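PDB 6D2Y: PbSGBP-B lipoprotein from Prevotella bryantii B14, which probably binds polysaccharides at the bacterial cell surface, as a lipoprotein encoded by a polysaccharide utilization locus. Local coordinates for residues A[373-385]-A[436-448]. Numbering follows the deposited sequence.
Sequences IYMPWYSNSSASL and KSVLPDGVECTPI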
loop_
_atom_site.group_PDB
_atom_site.type_symbol
_atom_site.label_atom_id
_atom_site.label_comp_id
_atom_site.label_asym_id
_atom_site.label_seq_id
_atom_site.Cartn_x
_atom_site.Cartn_y
_atom_site.Cartn_z
ATOM N N ILE A 373 7.682 10.702 -7.325
ATOM C CA ILE A 373 8.972 11.000 -6.715
ATOM C C ILE A 373 9.012 10.317 -5.353
ATOM O O ILE A 373 8.322 10.739 -4.415
ATOM C CB ILE A 373 9.222 12.509 -6.595
ATOM C CG1 ILE A 373 8.807 13.220 -7.886
ATOM C CG2 ILE A 373 10.681 12.775 -6.288
ATOM C CD1 ILE A 373 9.351 14.632 -8.025
ATOM N N TYR A 374 9.818 9.263 -5.247
ATOM C CA TYR A 374 9.923 8.454 -4.039
ATOM C C TYR A 374 11.188 8.835 -3.282
ATOM O O TYR A 374 12.283 8.847 -3.857
ATOM C CB TYR A 374 9.938 6.967 -4.394
ATOM C CG TYR A 374 10.046 6.021 -3.214
ATOM C CD1 TYR A 374 9.137 6.068 -2.168
ATOM C CD2 TYR A 374 11.050 5.069 -3.158
ATOM C CE1 TYR A 374 9.236 5.196 -1.095
ATOM C CE2 TYR A 374 11.157 4.192 -2.099
ATOM C CZ TYR A 374 10.251 4.260 -1.070
ATOM O OH TYR A 374 10.362 3.388 -0.012
HETATM N N MSE A 375 11.037 9.147 -2.000
HETATM C CA MSE A 375 12.175 9.592 -1.207
HETATM C C MSE A 375 12.024 9.215 0.265
HETATM O O MSE A 375 11.775 10.082 1.105
HETATM C CB MSE A 375 12.356 11.112 -1.307
HETATM C CG MSE A 375 11.061 11.930 -1.203
HETATM SE SE MSE A 375 11.105 13.646 -2.117
HETATM C CE MSE A 375 12.813 14.253 -1.436
ATOM N N PRO A 376 12.187 7.931 0.597
ATOM C CA PRO A 376 12.065 7.520 2.004
ATOM C C PRO A 376 13.183 8.047 2.887
ATOM O O PRO A 376 13.059 7.980 4.117
ATOM C CB PRO A 376 12.092 5.991 1.926
ATOM C CG PRO A 376 12.883 5.701 0.697
ATOM C CD PRO A 376 12.560 6.807 -0.279
ATOM N N TRP A 377 14.266 8.565 2.304
ATOM C CA TRP A 377 15.331 9.169 3.092
ATOM C C TRP A 377 14.947 10.532 3.651
ATOM O O TRP A 377 15.676 11.064 4.495
ATOM C CB TRP A 377 16.603 9.290 2.248
ATOM C CG TRP A 377 16.412 9.961 0.921
ATOM C CD1 TRP A 377 16.203 9.351 -0.283
ATOM C CD2 TRP A 377 16.432 11.369 0.660
ATOM N NE1 TRP A 377 16.083 10.294 -1.277
ATOM C CE2 TRP A 377 16.220 11.541 -0.724
ATOM C CE3 TRP A 377 16.604 12.503 1.461
ATOM C CZ2 TRP A 377 16.176 12.798 -1.323
ATOM C CZ3 TRP A 377 16.560 13.750 0.864
ATOM C CH2 TRP A 377 16.348 13.888 -0.513
ATOM N N TYR A 378 13.830 11.104 3.208
ATOM C CA TYR A 378 13.341 12.393 3.691
ATOM C C TYR A 378 12.151 12.127 4.608
ATOM O O TYR A 378 11.040 11.860 4.139
ATOM C CB TYR A 378 12.960 13.302 2.527
ATOM C CG TYR A 378 12.755 14.742 2.929
ATOM C CD1 TYR A 378 11.529 15.366 2.745
ATOM C CD2 TYR A 378 13.788 15.479 3.493
ATOM C CE1 TYR A 378 11.336 16.683 3.112
ATOM C CE2 TYR A 378 13.607 16.795 3.865
ATOM C CZ TYR A 378 12.378 17.394 3.672
ATOM O OH TYR A 378 12.194 18.706 4.042
ATOM N N SER A 379 12.390 12.203 5.915
ATOM C CA SER A 379 11.384 11.895 6.926
ATOM C C SER A 379 11.267 13.085 7.866
ATOM O O SER A 379 12.202 13.376 8.620
ATOM C CB SER A 379 11.752 10.631 7.700
ATOM O OG SER A 379 12.482 10.953 8.873
ATOM N N ASN A 380 10.119 13.757 7.824
ATOM C CA ASN A 380 9.821 14.873 8.715
ATOM C C ASN A 380 10.916 15.940 8.581
ATOM O O ASN A 380 11.830 16.062 9.397
ATOM C CB ASN A 380 9.645 14.345 10.151
ATOM C CG ASN A 380 9.744 15.428 11.224
ATOM O OD1 ASN A 380 9.570 16.618 10.951
ATOM N ND2 ASN A 380 10.033 15.012 12.454
ATOM N N SER A 381 10.827 16.662 7.464
ATOM C CA SER A 381 11.634 17.838 7.144
ATOM C C SER A 381 13.137 17.615 7.296
ATOM O O SER A 381 13.906 18.583 7.266
ATOM C CB SER A 381 11.206 19.042 7.990
ATOM O OG SER A 381 10.211 19.805 7.332
ATOM N N SER A 382 13.582 16.370 7.451
ATOM C CA SER A 382 14.990 16.072 7.659
ATOM C C SER A 382 15.379 14.864 6.820
ATOM O O SER A 382 14.582 13.941 6.624
ATOM C CB SER A 382 15.302 15.807 9.139
ATOM O OG SER A 382 16.358 14.873 9.282
ATOM N N ALA A 383 16.613 14.880 6.330
ATOM C CA ALA A 383 17.140 13.835 5.468
ATOM C C ALA A 383 18.114 12.959 6.242
ATOM O O ALA A 383 18.957 13.462 6.992
ATOM C CB ALA A 383 17.836 14.436 4.246
ATOM N N SER A 384 17.995 11.646 6.050
ATOM C CA SER A 384 18.859 10.672 6.700
ATOM C C SER A 384 19.165 9.548 5.720
ATOM O O SER A 384 18.451 9.344 4.738
ATOM C CB SER A 384 18.215 10.102 7.973
ATOM O OG SER A 384 16.989 9.455 7.679
ATOM N N LEU A 385 20.243 8.817 5.998
ATOM C CA LEU A 385 20.609 7.664 5.181
ATOM C C LEU A 385 19.571 6.566 5.359
ATOM O O LEU A 385 19.428 6.008 6.451
ATOM C CB LEU A 385 21.999 7.160 5.556
ATOM C CG LEU A 385 23.196 7.933 5.009
ATOM C CD1 LEU A 385 24.501 7.364 5.545
ATOM C CD2 LEU A 385 23.188 7.916 3.491
ATOM N N LYS A 436 15.174 27.239 -9.441
ATOM C CA LYS A 436 14.372 27.153 -8.228
ATOM C C LYS A 436 13.904 25.717 -8.044
ATOM O O LYS A 436 13.413 25.093 -8.991
ATOM C CB LYS A 436 13.173 28.104 -8.290
ATOM C CG LYS A 436 13.544 29.556 -8.564
ATOM C CD LYS A 436 12.366 30.488 -8.331
ATOM C CE LYS A 436 12.765 31.680 -7.479
ATOM N NZ LYS A 436 12.211 31.582 -6.100
ATOM N N SER A 437 14.054 25.193 -6.828
ATOM C CA SER A 437 13.678 23.818 -6.535
ATOM C C SER A 437 12.927 23.761 -5.214
ATOM O O SER A 437 13.255 24.486 -4.270
ATOM C CB SER A 437 14.905 22.901 -6.481
ATOM O OG SER A 437 14.517 21.553 -6.278
ATOM N N VAL A 438 11.922 22.889 -5.159
ATOM C CA VAL A 438 11.081 22.735 -3.978
ATOM C C VAL A 438 11.505 21.476 -3.232
ATOM O O VAL A 438 11.444 21.419 -1.997
ATOM C CB VAL A 438 9.590 22.698 -4.368
ATOM C CG1 VAL A 438 8.768 21.913 -3.357
ATOM C CG2 VAL A 438 9.050 24.114 -4.508
ATOM N N LEU A 439 11.957 20.467 -3.973
ATOM C CA LEU A 439 12.471 19.264 -3.343
ATOM C C LEU A 439 13.700 19.596 -2.497
ATOM O O LEU A 439 14.383 20.594 -2.744
ATOM C CB LEU A 439 12.821 18.211 -4.393
ATOM C CG LEU A 439 11.665 17.729 -5.271
ATOM C CD1 LEU A 439 12.112 17.560 -6.716
ATOM C CD2 LEU A 439 11.060 16.443 -4.723
ATOM N N PRO A 440 13.996 18.778 -1.484
ATOM C CA PRO A 440 15.065 19.128 -0.540
ATOM C C PRO A 440 16.394 18.451 -0.830
ATOM O O PRO A 440 16.463 17.459 -1.565
ATOM C CB PRO A 440 14.499 18.654 0.803
ATOM C CG PRO A 440 13.538 17.536 0.443
ATOM C CD PRO A 440 13.245 17.597 -1.035
ATOM N N ASP A 441 17.456 18.990 -0.240
ATOM C CA ASP A 441 18.768 18.371 -0.278
ATOM C C ASP A 441 18.817 17.182 0.679
ATOM O O ASP A 441 17.961 17.011 1.551
ATOM C CB ASP A 441 19.848 19.387 0.092
ATOM C CG ASP A 441 20.080 20.417 -0.993
ATOM O OD1 ASP A 441 19.522 20.256 -2.100
ATOM O OD2 ASP A 441 20.817 21.392 -0.737
ATOM N N GLY A 442 19.844 16.355 0.510
ATOM C CA GLY A 442 20.078 15.215 1.365
ATOM C C GLY A 442 21.483 15.246 1.937
ATOM O O GLY A 442 22.090 16.305 2.107
ATOM N N VAL A 443 21.993 14.055 2.241
ATOM C CA VAL A 443 23.364 13.876 2.703
ATOM C C VAL A 443 24.132 13.109 1.636
ATOM O O VAL A 443 23.576 12.232 0.963
ATOM C CB VAL A 443 23.422 13.155 4.067
ATOM C CG1 VAL A 443 22.506 13.843 5.068
ATOM C CG2 VAL A 443 23.046 11.687 3.928
ATOM N N GLU A 444 25.404 13.462 1.462
ATOM C CA GLU A 444 26.231 12.800 0.463
ATOM C C GLU A 444 26.349 11.316 0.783
ATOM O O GLU A 444 26.537 10.926 1.939
ATOM C CB GLU A 444 27.616 13.447 0.408
ATOM C CG GLU A 444 28.508 12.929 -0.705
ATOM C CD GLU A 444 29.906 13.510 -0.641
ATOM O OE1 GLU A 444 30.418 13.709 0.482
ATOM O OE2 GLU A 444 30.492 13.771 -1.712
ATOM N N CYS A 445 26.228 10.483 -0.246
ATOM C CA CYS A 445 26.161 9.045 -0.043
ATOM C C CYS A 445 26.752 8.332 -1.251
ATOM O O CYS A 445 27.143 8.953 -2.244
ATOM C CB CYS A 445 24.716 8.595 0.202
ATOM S SG CYS A 445 23.510 9.257 -0.976
ATOM N N THR A 446 26.820 7.007 -1.145
ATOM C CA THR A 446 27.183 6.120 -2.247
ATOM C C THR A 446 26.122 5.030 -2.281
ATOM O O THR A 446 26.344 3.912 -1.797
ATOM C CB THR A 446 28.584 5.534 -2.065
ATOM O OG1 THR A 446 28.662 4.860 -0.802
ATOM C CG2 THR A 446 29.637 6.633 -2.115
ATOM N N PRO A 447 24.951 5.323 -2.837
ATOM C CA PRO A 447 23.821 4.401 -2.706
ATOM C C PRO A 447 23.874 3.261 -3.708
ATOM O O PRO A 447 24.339 3.406 -4.841
ATOM C CB PRO A 447 22.611 5.303 -2.967
ATOM C CG PRO A 447 23.130 6.319 -3.931
ATOM C CD PRO A 447 24.588 6.538 -3.589
ATOM N N ILE A 448 23.390 2.106 -3.259
ATOM C CA ILE A 448 23.192 0.932 -4.100
ATOM C C ILE A 448 21.735 0.521 -3.958
ATOM O O ILE A 448 21.287 0.179 -2.856
ATOM C CB ILE A 448 24.125 -0.226 -3.716
ATOM C CG1 ILE A 448 25.567 0.088 -4.127
ATOM C CG2 ILE A 448 23.650 -1.521 -4.363
ATOM C CD1 ILE A 448 26.498 -1.114 -4.079
#
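The Pro440 ring crosses obliquely over one face of Tyr378 and sets its CG corner above the ring centre, 3.4 Å from the Tyr378 centroid and 9° off the normal, the geometry of a CH-pi contact. All six ring carbons are nearly equidistant from this atom, with Pro440 CB next nearest, toward CE2 and CZ. With CG anti to the backbone N (chi1 -167°), the Tyr378 ring is carried toward Pro440, and chi2 turns a face to it.

Apolar packing continues along the selenomethionine at Met375. Its chain bends at chi3 (-48°), and CE meets Pro440 CD end-on at 3.4 Å, a tight carbon pair, while SE lies 3.8 Å from Leu439 CD2. The same leucine methyl touches Ile373 tip to tip, with CG2 of Ile373 4.0 Å from CD2 of Leu439, so one branch serves both residues. Farther along, CD2 of Leu385 spans Val443 CG2 and Cys445 CB, the latter at 3.7 Å.

Trp377 is engaged differently, by backbone. The carbonyl O of Pro440 approaches CH2 of Trp377 at the ring edge, in plane, and Asp441 O lies 3.6 Å from Trp377 CZ3. One indole face is lined by Met375 CB and Tyr378 CB, and Trp325 makes an edge-to-face contact with the ring. Ala383 CB rests 3.7 Å from Gly442 CA, where the two backbones run nearest each other (Ala383 CA to Gly442 CA 5.2 Å).

Tyr378 N bonds Met375 O to close a type I beta turn, and Ser384 N to Trp377 O ties the loop's returning end back to Trp377. The contact joins the loop leaving edge strand 372-374 to the long connection between strands 423-428 and 449-458, a loop-to-loop seam in the beta-sandwich xyloglucan-binding-type domain, away from its magnesium site.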